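Long-range contacts in beta2-microglobulin (Anolis carolinensis, PDB 7CPO), which probably serves as the light chain of MHC class I molecules, pairing with the heavy chain to support display of peptides to the immune system: residues P5-F11 and F23-S29; S29-P33 and E83-L87; N36-L40 and R64-A68. All coordinates share one frame; numbering follows the deposited sequence.

Contact 1. Residues P5-F11 and F23-S29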
loop_
_atom_site.group_PDB
_atom_site.type_symbol
_atom_site.label_atom_id
_atom_site.label_comp_id
_atom_site.label_asym_id
_atom_site.label_seq_id
_atom_site.Cartn_x
_atom_site.Cartn_y
_atom_site.Cartn_z
ATOM N N PRO B 5 6.907 -12.477 2.296
ATOM C CA PRO B 5 5.840 -11.856 1.507
ATOM C C PRO B 5 4.588 -12.720 1.411
ATOM O O PRO B 5 4.661 -13.935 1.224
ATOM C CB PRO B 5 6.491 -11.663 0.129
ATOM C CG PRO B 5 7.672 -12.554 0.116
ATOM C CD PRO B 5 8.158 -12.588 1.529
ATOM N N SER B 6 3.430 -12.070 1.551
ATOM C CA SER B 6 2.158 -12.605 1.076
ATOM C C SER B 6 1.943 -12.101 -0.345
ATOM O O SER B 6 2.010 -10.889 -0.596
ATOM C CB SER B 6 1.001 -12.151 1.963
ATOM O OG SER B 6 1.130 -12.693 3.263
ATOM N N VAL B 7 1.690 -13.021 -1.272
ATOM C CA VAL B 7 1.750 -12.735 -2.698
ATOM C C VAL B 7 0.436 -13.151 -3.350
ATOM O O VAL B 7 -0.242 -14.069 -2.887
ATOM C CB VAL B 7 2.965 -13.451 -3.335
ATOM C CG1 VAL B 7 3.039 -13.239 -4.870
ATOM C CG2 VAL B 7 4.234 -12.976 -2.666
ATOM N N GLN B 8 0.066 -12.448 -4.420
ATOM C CA GLN B 8 -1.169 -12.716 -5.139
ATOM C C GLN B 8 -0.985 -12.308 -6.595
ATOM O O GLN B 8 -0.397 -11.264 -6.882
ATOM C CB GLN B 8 -2.335 -11.963 -4.499
ATOM C CG GLN B 8 -3.664 -12.107 -5.180
ATOM C CD GLN B 8 -4.813 -11.989 -4.194
ATOM O OE1 GLN B 8 -5.044 -12.893 -3.391
ATOM N NE2 GLN B 8 -5.533 -10.867 -4.244
ATOM N N VAL B 9 -1.469 -13.144 -7.506
ATOM C CA VAL B 9 -1.393 -12.895 -8.941
ATOM C C VAL B 9 -2.805 -12.852 -9.511
ATOM O O VAL B 9 -3.692 -13.590 -9.067
ATOM C CB VAL B 9 -0.546 -13.971 -9.654
ATOM C CG1 VAL B 9 0.881 -13.961 -9.117
ATOM C CG2 VAL B 9 -1.189 -15.358 -9.511
ATOM N N TYR B 10 -3.020 -11.979 -10.495
ATOM C CA TYR B 10 -4.366 -11.789 -11.032
ATOM C C TYR B 10 -4.283 -10.974 -12.318
ATOM O O TYR B 10 -3.291 -10.278 -12.563
ATOM C CB TYR B 10 -5.285 -11.087 -10.019
ATOM C CG TYR B 10 -4.645 -9.857 -9.393
ATOM C CD1 TYR B 10 -4.960 -8.578 -9.842
ATOM C CD2 TYR B 10 -3.707 -9.982 -8.369
ATOM C CE1 TYR B 10 -4.357 -7.452 -9.280
ATOM C CE2 TYR B 10 -3.093 -8.872 -7.814
ATOM C CZ TYR B 10 -3.426 -7.609 -8.264
ATOM O OH TYR B 10 -2.819 -6.516 -7.694
ATOM N N PHE B 11 -5.336 -11.083 -13.133
ATOM C CA PHE B 11 -5.620 -10.217 -14.264
ATOM C C PHE B 11 -6.581 -9.118 -13.839
ATOM O O PHE B 11 -7.357 -9.281 -12.895
ATOM C CB PHE B 11 -6.276 -10.988 -15.411
ATOM C CG PHE B 11 -5.348 -11.866 -16.192
ATOM C CD1 PHE B 11 -4.085 -11.437 -16.538
ATOM C CD2 PHE B 11 -5.771 -13.116 -16.617
ATOM C CE1 PHE B 11 -3.247 -12.247 -17.273
ATOM C CE2 PHE B 11 -4.942 -13.929 -17.342
ATOM C CZ PHE B 11 -3.676 -13.500 -17.673
ATOM N N PHE B 23 -1.718 -8.240 -16.386
ATOM C CA PHE B 23 -1.303 -9.257 -15.439
ATOM C C PHE B 23 -0.591 -8.568 -14.287
ATOM O O PHE B 23 0.315 -7.766 -14.519
ATOM C CB PHE B 23 -0.370 -10.255 -16.128
ATOM C CG PHE B 23 0.140 -11.344 -15.232
ATOM C CD1 PHE B 23 -0.742 -12.150 -14.522
ATOM C CD2 PHE B 23 1.500 -11.579 -15.122
ATOM C CE1 PHE B 23 -0.269 -13.163 -13.707
ATOM C CE2 PHE B 23 1.983 -12.589 -14.306
ATOM C CZ PHE B 23 1.094 -13.384 -13.600
ATOM N N HIS B 24 -0.991 -8.881 -13.054
ATOM C CA HIS B 24 -0.421 -8.267 -11.860
ATOM C C HIS B 24 0.189 -9.316 -10.951
ATOM O O HIS B 24 -0.345 -10.417 -10.809
ATOM C CB HIS B 24 -1.465 -7.508 -11.033
ATOM C CG HIS B 24 -2.286 -6.528 -11.813
ATOM N ND1 HIS B 24 -3.321 -6.916 -12.642
ATOM C CD2 HIS B 24 -2.260 -5.171 -11.849
ATOM C CE1 HIS B 24 -3.883 -5.840 -13.170
ATOM N NE2 HIS B 24 -3.259 -4.768 -12.706
ATOM N N CYS B 25 1.284 -8.947 -10.295
ATOM C CA CYS B 25 1.805 -9.687 -9.156
ATOM C C CYS B 25 2.013 -8.715 -7.997
ATOM O O CYS B 25 2.666 -7.676 -8.152
ATOM C CB CYS B 25 3.101 -10.418 -9.512
ATOM S SG CYS B 25 3.796 -11.346 -8.108
ATOM N N TYR B 26 1.452 -9.048 -6.838
ATOM C CA TYR B 26 1.383 -8.132 -5.707
ATOM C C TYR B 26 1.903 -8.819 -4.455
ATOM O O TYR B 26 1.472 -9.927 -4.122
ATOM C CB TYR B 26 -0.048 -7.643 -5.499
ATOM C CG TYR B 26 -0.211 -6.714 -4.331
ATOM C CD1 TYR B 26 0.365 -5.450 -4.332
ATOM C CD2 TYR B 26 -0.944 -7.100 -3.216
ATOM C CE1 TYR B 26 0.209 -4.596 -3.251
ATOM C CE2 TYR B 26 -1.097 -6.260 -2.139
ATOM C CZ TYR B 26 -0.516 -5.009 -2.158
ATOM O OH TYR B 26 -0.670 -4.169 -1.081
ATOM N N ALA B 27 2.836 -8.168 -3.778
ATOM C CA ALA B 27 3.459 -8.682 -2.574
ATOM C C ALA B 27 3.253 -7.679 -1.456
ATOM O O ALA B 27 3.336 -6.470 -1.675
ATOM C CB ALA B 27 4.953 -8.929 -2.768
ATOM N N GLU B 28 2.991 -8.184 -0.259
ATOM C CA GLU B 28 2.754 -7.317 0.877
ATOM C C GLU B 28 3.176 -8.059 2.135
ATOM O O GLU B 28 3.478 -9.253 2.102
ATOM C CB GLU B 28 1.285 -6.865 0.932
ATOM C CG GLU B 28 0.267 -7.935 1.321
ATOM C CD GLU B 28 -1.083 -7.328 1.686
ATOM O OE1 GLU B 28 -1.298 -6.146 1.361
ATOM O OE2 GLU B 28 -1.936 -8.017 2.285
ATOM N N SER B 29 3.238 -7.320 3.241
ATOM C CA SER B 29 3.467 -7.862 4.573
ATOM C C SER B 29 4.888 -8.387 4.775
ATOM O O SER B 29 5.122 -9.183 5.680
ATOM C CB SER B 29 2.439 -8.953 4.894
ATOM O OG SER B 29 1.126 -8.438 4.743
#
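Tyr-10 lies against His-24 where strands 6-11 and 23-28 run antiparallel (165°, axes 4.7 Å apart), forming the first beta hairpin of an immunoglobulin C1-set sandwich. Hydrogen-bonded pairs, Ser-6 with Glu-28, Gln-8 with Tyr-26 and Tyr-10 with His-24, alternate with non-hydrogen-bonded ones, sorting side chains onto two faces. On the face of Tyr-10, its ring and the His-24 imidazole have planes within 7° of each other, but the centroids, 4.7 Å apart, are so displaced that little of one ring lies over the other. Over one face of the phenol stands CB of His-24, a CH-pi contact 3.6 Å from the centroid of the Tyr-10 ring. The CG of Tyr-10 sits between backbone N and carbonyl carbon (chi1 48°), which carries the ring across strand 23-28 and places CB of Tyr-26 at its edge. Tyr-10 OH bonds to Pro-237 O and His-24 NE2 to Ser-239 N, both of the MHC class I antigen chain. Replacing this tyrosine by an alanine is likely to leave Pro-237 O of that chain without its hydroxyl partner and to uncover CB of His-24. The other face is apolar: Cys-25 SG, disulfide-bonded to Cys-80, touches Val-7 CG1 at 3.8 Å and meets Val-9 CG1. The edge of the Phe-11 ring meets CB of Phe-23, CE1 to CB 3.7 Å, and the ring pair is neither stacked nor T-shaped. Tyr-10 O accepts two N-H groups, His-24 N at 2.7 Å and, weakly, His-24 ND1 at 3.4 Å, lying at the imidazole edge, in its plane.

Contact 2. Residues S29-P33 and E83-L87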
loop_
_atom_site.group_PDB
_atom_site.type_symbol
_atom_site.label_atom_id
_atom_site.label_comp_id
_atom_site.label_asym_id
_atom_site.label_seq_id
_atom_site.Cartn_x
_atom_site.Cartn_y
_atom_site.Cartn_z
ATOM N N SER B 29 3.238 -7.320 3.241
ATOM C CA SER B 29 3.467 -7.862 4.573
ATOM C C SER B 29 4.888 -8.387 4.775
ATOM O O SER B 29 5.122 -9.183 5.680
ATOM C CB SER B 29 2.439 -8.953 4.894
ATOM O OG SER B 29 1.126 -8.438 4.743
ATOM N N PHE B 30 5.866 -7.933 3.992
ATOM C CA PHE B 30 7.234 -8.434 4.101
ATOM C C PHE B 30 8.172 -7.369 4.659
ATOM O O PHE B 30 7.865 -6.176 4.707
ATOM C CB PHE B 30 7.757 -8.937 2.746
ATOM C CG PHE B 30 7.740 -7.892 1.647
ATOM C CD1 PHE B 30 8.865 -7.120 1.384
ATOM C CD2 PHE B 30 6.596 -7.687 0.879
ATOM C CE1 PHE B 30 8.851 -6.160 0.379
ATOM C CE2 PHE B 30 6.572 -6.727 -0.123
ATOM C CZ PHE B 30 7.703 -5.968 -0.374
ATOM N N HIS B 31 9.344 -7.833 5.071
ATOM C CA HIS B 31 10.380 -6.991 5.630
ATOM C C HIS B 31 11.691 -7.765 5.630
ATOM O O HIS B 31 11.684 -8.967 5.920
ATOM C CB HIS B 31 10.007 -6.567 7.052
ATOM C CG HIS B 31 10.695 -5.318 7.493
ATOM N ND1 HIS B 31 12.038 -5.283 7.808
ATOM C CD2 HIS B 31 10.232 -4.054 7.651
ATOM C CE1 HIS B 31 12.373 -4.049 8.141
ATOM N NE2 HIS B 31 11.298 -3.285 8.052
ATOM N N PRO B 32 12.836 -7.141 5.296
ATOM C CA PRO B 32 13.136 -5.788 4.799
ATOM C C PRO B 32 12.554 -5.563 3.393
ATOM O O PRO B 32 11.991 -6.497 2.832
ATOM C CB PRO B 32 14.667 -5.766 4.785
ATOM C CG PRO B 32 15.041 -7.185 4.570
ATOM C CD PRO B 32 14.060 -7.955 5.398
ATOM N N PRO B 33 12.665 -4.347 2.844
ATOM C CA PRO B 33 11.945 -4.046 1.592
ATOM C C PRO B 33 12.583 -4.597 0.326
ATOM O O PRO B 33 11.914 -4.624 -0.717
ATOM C CB PRO B 33 11.928 -2.513 1.564
ATOM C CG PRO B 33 13.149 -2.126 2.358
ATOM C CD PRO B 33 13.232 -3.127 3.454
ATOM N N GLU B 83 11.510 -13.420 -5.091
ATOM C CA GLU B 83 12.711 -13.715 -4.318
ATOM C C GLU B 83 12.821 -12.739 -3.152
ATOM O O GLU B 83 12.630 -11.529 -3.332
ATOM C CB GLU B 83 13.958 -13.623 -5.191
ATOM C CG GLU B 83 13.833 -14.357 -6.491
ATOM C CD GLU B 83 14.867 -13.904 -7.481
ATOM O OE1 GLU B 83 14.506 -13.258 -8.490
ATOM O OE2 GLU B 83 16.053 -14.171 -7.230
ATOM N N HIS B 84 13.141 -13.260 -1.966
ATOM C CA HIS B 84 13.200 -12.439 -0.760
ATOM C C HIS B 84 14.062 -13.131 0.284
ATOM O O HIS B 84 14.172 -14.357 0.305
ATOM C CB HIS B 84 11.801 -12.169 -0.192
ATOM C CG HIS B 84 11.787 -11.202 0.951
ATOM N ND1 HIS B 84 11.437 -11.568 2.232
ATOM C CD2 HIS B 84 12.084 -9.883 1.007
ATOM C CE1 HIS B 84 11.514 -10.516 3.027
ATOM N NE2 HIS B 84 11.900 -9.480 2.307
ATOM N N ILE B 85 14.631 -12.319 1.183
ATOM C CA ILE B 85 15.561 -12.806 2.205
ATOM C C ILE B 85 14.955 -13.916 3.055
ATOM O O ILE B 85 15.682 -14.767 3.580
ATOM C CB ILE B 85 16.021 -11.628 3.085
ATOM C CG1 ILE B 85 17.130 -12.057 4.040
ATOM C CG2 ILE B 85 14.853 -11.064 3.850
ATOM C CD1 ILE B 85 18.495 -11.746 3.526
ATOM N N THR B 86 13.632 -13.922 3.225
ATOM C CA THR B 86 12.953 -14.964 3.986
ATOM C C THR B 86 12.659 -16.211 3.165
ATOM O O THR B 86 12.197 -17.208 3.728
ATOM C CB THR B 86 11.636 -14.435 4.550
ATOM O OG1 THR B 86 10.769 -14.062 3.463
ATOM C CG2 THR B 86 11.894 -13.236 5.454
ATOM N N LEU B 87 12.887 -16.174 1.857
ATOM C CA LEU B 87 12.560 -17.297 0.985
ATOM C C LEU B 87 13.846 -17.979 0.548
ATOM O O LEU B 87 14.552 -17.463 -0.336
ATOM C CB LEU B 87 11.758 -16.827 -0.233
ATOM C CG LEU B 87 10.430 -16.142 0.091
ATOM C CD1 LEU B 87 9.645 -15.850 -1.187
ATOM C CD2 LEU B 87 9.619 -16.981 1.066
#
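His-84 reaches from the loop after strand 78-83 to Pro-32, joining what correspond to the FG and BC loops of the immunoglobulin fold. Its CG is anti to the backbone N (chi1 -173°), which extends the imidazole toward the 29-33 segment. There NE2 donates to Pro-32 O at 3.0 Å; the bond is fairly straight, 162° at the hydrogen, and the acceptor lies near the ring plane, although the donor is tilted from the carbonyl plane. CE1, on the same edge, approaches His-31 O at 3.3 Å. His-31 O belongs to the cis peptide before Pro-32, a familiar feature of native beta2-microglobulin, and Pro-32 O to the next.

Both imidazole faces are covered. Phe-30 CB stands over one, toward the rim, and the Phe-30 ring turns its edge to the His-84 face in a T-shaped arrangement, centroids 5.5 Å apart and planes at 71°. Ile-85 CG2 lies over the opposite face; the same methyl packs on Pro-32 CD at 3.6 Å, the side chains crossing at about a right angle. At the ND1 edge, the type I turn from His-84 to Leu-87 brings Thr-86 OG1 into the imidazole plane, 2.9 Å from His-84 ND1. Pro-5 packs against His-84, and Pro-32 against Leu-94 of the MHC class I antigen chain.

With a hydrogen-bond partner at each nitrogen, the imidazole has its rotation set: a half-turn about CB-CG would put carbons where NE2 and ND1 now bond. Since NE2 donates to Pro-32 O, it must carry a proton, whichever partner supplies the one between ND1 and Thr-86.

Contact 3. Residues N36-L40 and R64-A68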
loop_
_atom_site.group_PDB
_atom_site.type_symbol
_atom_site.label_atom_id
_atom_site.label_comp_id
_atom_site.label_asym_id
_atom_site.label_seq_id
_atom_site.Cartn_x
_atom_site.Cartn_y
_atom_site.Cartn_z
ATOM N N ASN B 36 12.572 -9.030 -5.142
ATOM C CA ASN B 36 12.608 -9.109 -6.591
ATOM C C ASN B 36 11.410 -9.911 -7.073
ATOM O O ASN B 36 11.182 -11.037 -6.619
ATOM C CB ASN B 36 13.918 -9.714 -7.087
ATOM C CG ASN B 36 14.028 -9.652 -8.593
ATOM O OD1 ASN B 36 14.234 -8.578 -9.163
ATOM N ND2 ASN B 36 13.876 -10.799 -9.254
ATOM N N ILE B 37 10.651 -9.319 -7.991
ATOM C CA ILE B 37 9.386 -9.852 -8.467
ATOM C C ILE B 37 9.443 -9.853 -9.982
ATOM O O ILE B 37 9.572 -8.790 -10.596
ATOM C CB ILE B 37 8.198 -9.018 -7.970
ATOM C CG1 ILE B 37 8.117 -9.099 -6.447
ATOM C CG2 ILE B 37 6.921 -9.495 -8.618
ATOM C CD1 ILE B 37 7.539 -7.886 -5.800
ATOM N N THR B 38 9.352 -11.038 -10.581
ATOM C CA THR B 38 9.500 -11.211 -12.021
ATOM C C THR B 38 8.239 -11.850 -12.579
ATOM O O THR B 38 7.838 -12.930 -12.131
ATOM C CB THR B 38 10.723 -12.070 -12.352
ATOM O OG1 THR B 38 11.905 -11.432 -11.860
ATOM C CG2 THR B 38 10.848 -12.245 -13.853
ATOM N N LEU B 39 7.614 -11.175 -13.543
ATOM C CA LEU B 39 6.465 -11.718 -14.256
ATOM C C LEU B 39 6.936 -12.713 -15.299
ATOM O O LEU B 39 7.808 -12.396 -16.114
ATOM C CB LEU B 39 5.680 -10.609 -14.947
ATOM C CG LEU B 39 4.748 -9.763 -14.100
ATOM C CD1 LEU B 39 5.346 -9.541 -12.710
ATOM C CD2 LEU B 39 4.489 -8.461 -14.835
ATOM N N LEU B 40 6.342 -13.902 -15.296
ATOM C CA LEU B 40 6.716 -14.963 -16.219
ATOM C C LEU B 40 5.538 -15.333 -17.103
ATOM O O LEU B 40 4.401 -15.446 -16.628
ATOM C CB LEU B 40 7.203 -16.205 -15.482
ATOM C CG LEU B 40 8.375 -15.988 -14.534
ATOM C CD1 LEU B 40 8.584 -17.224 -13.672
ATOM C CD2 LEU B 40 9.627 -15.645 -15.327
ATOM N N ARG B 64 4.403 -3.891 -2.799
ATOM C CA ARG B 64 4.974 -3.686 -4.125
ATOM C C ARG B 64 4.086 -4.352 -5.163
ATOM O O ARG B 64 3.734 -5.530 -5.024
ATOM C CB ARG B 64 6.396 -4.250 -4.206
ATOM C CG ARG B 64 7.032 -4.159 -5.595
ATOM C CD ARG B 64 7.580 -2.767 -5.858
ATOM N NE ARG B 64 8.814 -2.534 -5.115
ATOM C CZ ARG B 64 9.478 -1.385 -5.116
ATOM N NH1 ARG B 64 9.025 -0.358 -5.822
ATOM N NH2 ARG B 64 10.600 -1.269 -4.418
ATOM N N LEU B 65 3.746 -3.606 -6.208
ATOM C CA LEU B 65 2.923 -4.093 -7.302
ATOM C C LEU B 65 3.748 -4.109 -8.582
ATOM O O LEU B 65 4.512 -3.177 -8.850
ATOM C CB LEU B 65 1.679 -3.223 -7.485
ATOM C CG LEU B 65 0.792 -3.626 -8.663
ATOM C CD1 LEU B 65 0.071 -4.970 -8.416
ATOM C CD2 LEU B 65 -0.187 -2.513 -8.942
ATOM N N VAL B 66 3.602 -5.184 -9.356
ATOM C CA VAL B 66 4.353 -5.413 -10.585
ATOM C C VAL B 66 3.367 -5.885 -11.634
ATOM O O VAL B 66 2.565 -6.788 -11.371
ATOM C CB VAL B 66 5.469 -6.455 -10.384
ATOM C CG1 VAL B 66 6.277 -6.618 -11.657
ATOM C CG2 VAL B 66 6.388 -6.043 -9.219
ATOM N N TYR B 67 3.398 -5.274 -12.811
ATOM C CA TYR B 67 2.369 -5.607 -13.784
ATOM C C TYR B 67 2.863 -5.342 -15.200
ATOM O O TYR B 67 3.882 -4.680 -15.420
ATOM C CB TYR B 67 1.067 -4.847 -13.498
ATOM C CG TYR B 67 1.204 -3.345 -13.552
ATOM C CD1 TYR B 67 0.922 -2.643 -14.716
ATOM C CD2 TYR B 67 1.610 -2.627 -12.440
ATOM C CE1 TYR B 67 1.058 -1.259 -14.776
ATOM C CE2 TYR B 67 1.743 -1.237 -12.486
ATOM C CZ TYR B 67 1.465 -0.562 -13.656
ATOM O OH TYR B 67 1.598 0.811 -13.699
ATOM N N ALA B 68 2.115 -5.885 -16.165
ATOM C CA ALA B 68 2.450 -5.795 -17.578
ATOM C C ALA B 68 1.205 -6.079 -18.395
ATOM O O ALA B 68 0.380 -6.907 -18.010
ATOM C CB ALA B 68 3.560 -6.772 -17.970
#
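Strands 36-40 and 64-68 run in nearly the same direction, 23° between their axes, but at 7.6 Å they are too far apart for backbone pairing and no hydrogen bond joins them. Side chains bridge the space. Val-66 has CG1 anti to the backbone N (chi1 -177°), and its two methyls split between two partners: CG2 meets Ile-37 CG2 at 3.5 Å, while CG1 abuts Leu-39 CD1, at a modelled distance doubtfully short for two methyls. The Leu-39 and Val-66 side chains run alongside one another, pointing opposite ways, whereas Ile-37 comes in obliquely. This is face-to-face packing of the immunoglobulin beta sandwich: strand 36-41 belongs to one sheet, strand 62-70 to the other, and Ile-37 and Leu-39 also touch Cys-25, whose disulfide to Cys-80 links the same two layers. The second branch of Leu-39 goes further along the opposing strand, CD2 resting on Tyr-67 C and on Ala-68 CB, the latter at 3.7 Å. At the other end Ile-37 CD1 lies 3.8 Å from Arg-64 CG, touching the aliphatic part of a chain bent at chi2 and chi3, whose NH1 bonds to Ser-52 O.

How the contacts relate
Contact 3 is the buried centre, made wholly of apolar touches between the two sheets. Contact 1, partly buried, works within one sheet through regular backbone hydrogen bonds, one face turned to the sandwich interior and the other to the heavy chain. They meet along strand 21-30: Cys-25 N probably bonds to Val-66 O. Contact 2, partly buried at the loop end, relies on one side-chain-to-backbone bond, a T-shaped aromatic pair and small apolar touches. It shares Ser-29 with contact 1, whose Pro-5 packs on His-84; Glu-83 OE1 probably bonds to Asn-36 ND2 of contact 3. Gln-8, Tyr-10 and His-24 of contact 1 hydrogen-bond to the MHC class I antigen chain, whereas Glu-28 pairs with Lys-57.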